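Local coordinates for 3-oxo-glucose-6-phosphate:glutamate aminotransferase (Bacillus subtilis subsp. subtilis, PDB 4K2I), which catalyses the reversible pyridoxal phosphate-dependent transfer of an amino group from glutamate to 3-dehydro-glucose 6-phosphate, giving kanosamine 6-phosphate for antibiotic synthesis, at residues V121-S126 and S295-L300. Residues are numbered along the deposited sequence; the frame is centred on the assembly and turned at random.
Sequences VIATSS and SKMDNL. With PMP (4'-deoxy-4'-aminopyridoxal-5'-phosphate), chain M.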
loop_
_atom_site.group_PDB
_atom_site.type_symbol
_atom_site.label_atom_id
_atom_site.label_comp_id
_atom_site.label_asym_id
_atom_site.label_seq_id
_atom_site.Cartn_x
_atom_site.Cartn_y
_atom_site.Cartn_z
ATOM N N VAL B 121 7.372 -12.036 -11.984
ATOM C CA VAL B 121 7.462 -10.939 -11.039
ATOM C C VAL B 121 6.066 -10.500 -10.652
ATOM O O VAL B 121 5.229 -10.214 -11.514
ATOM C CB VAL B 121 8.217 -9.741 -11.640
ATOM C CG1 VAL B 121 8.087 -8.499 -10.734
ATOM C CG2 VAL B 121 9.676 -10.111 -11.877
ATOM N N ILE B 122 5.833 -10.460 -9.343
ATOM C CA ILE B 122 4.577 -10.035 -8.764
ATOM C C ILE B 122 4.869 -8.753 -7.989
ATOM O O ILE B 122 5.492 -8.800 -6.922
ATOM C CB ILE B 122 4.032 -11.118 -7.790
ATOM C CG1 ILE B 122 3.788 -12.444 -8.520
ATOM C CG2 ILE B 122 2.760 -10.652 -7.090
ATOM C CD1 ILE B 122 4.904 -13.445 -8.363
ATOM N N ALA B 123 4.449 -7.609 -8.531
ATOM C CA ALA B 123 4.704 -6.330 -7.879
ATOM C C ALA B 123 3.725 -6.123 -6.721
ATOM O O ALA B 123 2.533 -6.402 -6.851
ATOM C CB ALA B 123 4.641 -5.175 -8.887
ATOM N N THR B 124 4.236 -5.655 -5.585
ATOM C CA THR B 124 3.447 -5.576 -4.357
ATOM C C THR B 124 3.371 -4.157 -3.817
ATOM O O THR B 124 4.018 -3.251 -4.340
ATOM C CB THR B 124 4.041 -6.489 -3.254
ATOM O OG1 THR B 124 5.394 -6.097 -2.971
ATOM C CG2 THR B 124 4.038 -7.930 -3.709
ATOM N N SER B 125 2.598 -3.974 -2.749
ATOM C CA SER B 125 2.368 -2.647 -2.195
ATOM C C SER B 125 3.484 -2.207 -1.249
ATOM O O SER B 125 3.512 -1.057 -0.835
ATOM C CB SER B 125 1.016 -2.593 -1.476
ATOM O OG SER B 125 0.967 -3.548 -0.420
ATOM N N SER B 126 4.395 -3.124 -0.917
ATOM C CA SER B 126 5.618 -2.790 -0.183
ATOM C C SER B 126 6.572 -3.982 -0.151
ATOM O O SER B 126 6.165 -5.096 -0.429
ATOM C CB SER B 126 5.307 -2.344 1.253
ATOM O OG SER B 126 4.713 -3.397 1.992
ATOM N N SER B 295 -2.679 -6.412 -1.616
ATOM C CA SER B 295 -1.285 -6.004 -1.590
ATOM C C SER B 295 -0.554 -5.997 -2.922
ATOM O O SER B 295 0.661 -6.159 -2.938
ATOM C CB SER B 295 -0.506 -6.851 -0.594
ATOM O OG SER B 295 -0.960 -6.594 0.719
ATOM N N LYS B 296 -1.275 -5.794 -4.024
ATOM C CA LYS B 296 -0.624 -5.522 -5.307
ATOM C C LYS B 296 -0.109 -4.072 -5.338
ATOM O O LYS B 296 -0.659 -3.199 -4.671
ATOM C CB LYS B 296 -1.599 -5.735 -6.472
ATOM C CG LYS B 296 -2.189 -7.141 -6.582
ATOM C CD LYS B 296 -3.181 -7.210 -7.733
ATOM C CE LYS B 296 -2.470 -7.124 -9.084
ATOM N NZ LYS B 296 -3.417 -6.853 -10.205
ATOM N N MET B 297 0.932 -3.814 -6.120
ATOM C CA MET B 297 1.365 -2.443 -6.396
ATOM C C MET B 297 0.267 -1.713 -7.197
ATOM O O MET B 297 -0.487 -2.361 -7.938
ATOM C CB MET B 297 2.676 -2.485 -7.184
ATOM C CG MET B 297 3.286 -1.132 -7.517
ATOM S SD MET B 297 4.847 -1.377 -8.392
ATOM C CE MET B 297 5.440 0.304 -8.563
ATOM N N ASP B 298 0.161 -0.389 -7.030
ATOM C CA ASP B 298 -0.771 0.431 -7.824
ATOM C C ASP B 298 -0.239 0.737 -9.230
ATOM O O ASP B 298 0.956 0.992 -9.420
ATOM C CB ASP B 298 -1.068 1.775 -7.137
ATOM C CG ASP B 298 -1.854 1.627 -5.840
ATOM O OD1 ASP B 298 -2.594 0.635 -5.689
ATOM O OD2 ASP B 298 -1.738 2.520 -4.968
ATOM N N ASN B 299 -1.144 0.727 -10.200
ATOM C CA ASN B 299 -0.863 1.130 -11.574
ATOM C C ASN B 299 -0.221 2.521 -11.637
ATOM O O ASN B 299 0.674 2.766 -12.445
ATOM C CB ASN B 299 -2.176 1.109 -12.372
ATOM C CG ASN B 299 -1.979 1.357 -13.869
ATOM O OD1 ASN B 299 -1.273 0.612 -14.545
ATOM N ND2 ASN B 299 -2.638 2.392 -14.394
ATOM N N LEU B 300 -0.663 3.433 -10.771
ATOM C CA LEU B 300 -0.073 4.768 -10.747
ATOM C C LEU B 300 1.410 4.752 -10.360
ATOM O O LEU B 300 2.230 5.384 -11.033
ATOM C CB LEU B 300 -0.859 5.726 -9.855
ATOM C CG LEU B 300 -0.320 7.159 -9.889
ATOM C CD1 LEU B 300 -1.410 8.121 -10.305
ATOM C CD2 LEU B 300 0.258 7.563 -8.532
HETATM N N1 PMP M . 13.961 -5.138 4.349
HETATM C C2 PMP M . 14.953 -4.186 4.420
HETATM C C2A PMP M . 16.376 -4.650 4.630
HETATM C C3 PMP M . 14.593 -2.827 4.297
HETATM O O3 PMP M . 15.513 -1.818 4.358
HETATM C C4 PMP M . 13.268 -2.460 4.113
HETATM C C4A PMP M . 12.914 -0.965 3.990
HETATM N N4A PMP M . 13.830 -0.072 4.716
HETATM C C5 PMP M . 12.288 -3.466 4.050
HETATM C C6 PMP M . 12.652 -4.791 4.170
HETATM C C5A PMP M . 10.830 -3.155 3.853
HETATM O O4P PMP M . 10.609 -2.569 2.601
HETATM P P PMP M . 9.325 -1.632 2.369
HETATM O O1P PMP M . 8.142 -2.261 3.062
HETATM O O2P PMP M . 9.099 -1.432 0.867
HETATM O O3P PMP M . 9.591 -0.296 3.094
#
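Met297 lies against the end of strand 120-124 with its CB set beside Thr124 O, 3.2 Å away, and next to the methyl group of Ala123 (CB to CB 3.7 Å). With CG anti to the backbone N (chi1 -178°) and the chain extended beyond it, the thioether runs past Ala123, whose CB is 3.8 Å from Met297 SD. Two backbone hydrogen bonds join the segments here, flanking the single beta bridge of Thr124 with Lys296. Met297 N donates to Ala123 O almost straight (3.1 Å, 164° at the hydrogen), whereas Ser125 N reaches Ser295 O by a more bent path (2.9 Å, 134°); each donor stands well above the plane of its acceptor carbonyl. Ser295 O also takes a CA-H...O contact from Thr124, whose side chain leaves the bridge: its OG1, between the backbone N and the carbonyl carbon, donates forward to Ser126 O at 2.8 Å, bracing the turn after the strand. Ser125 OG packs against Ser295 CB, but its hydrogen bond goes to Asp129, which also binds Ser126 OG. Ser126, the N-cap residue of helix 127-137, caps a backbone N there with its side chain; Gly127 and Thr128 hydrogen-bond the cofactor, probably at its phosphate, and Ser126 CB approaches PMP O1P to 3.4 Å. Lys256 NZ of the second subunit donates a hydrogen bond to Lys296 O. The bridge thus adds a short pairing to strand 120-124, which also pairs with strand 258-262, while Met297 packs on Leu105 and Phe108 of helix 103-116 and the chain leads into helix 299-308.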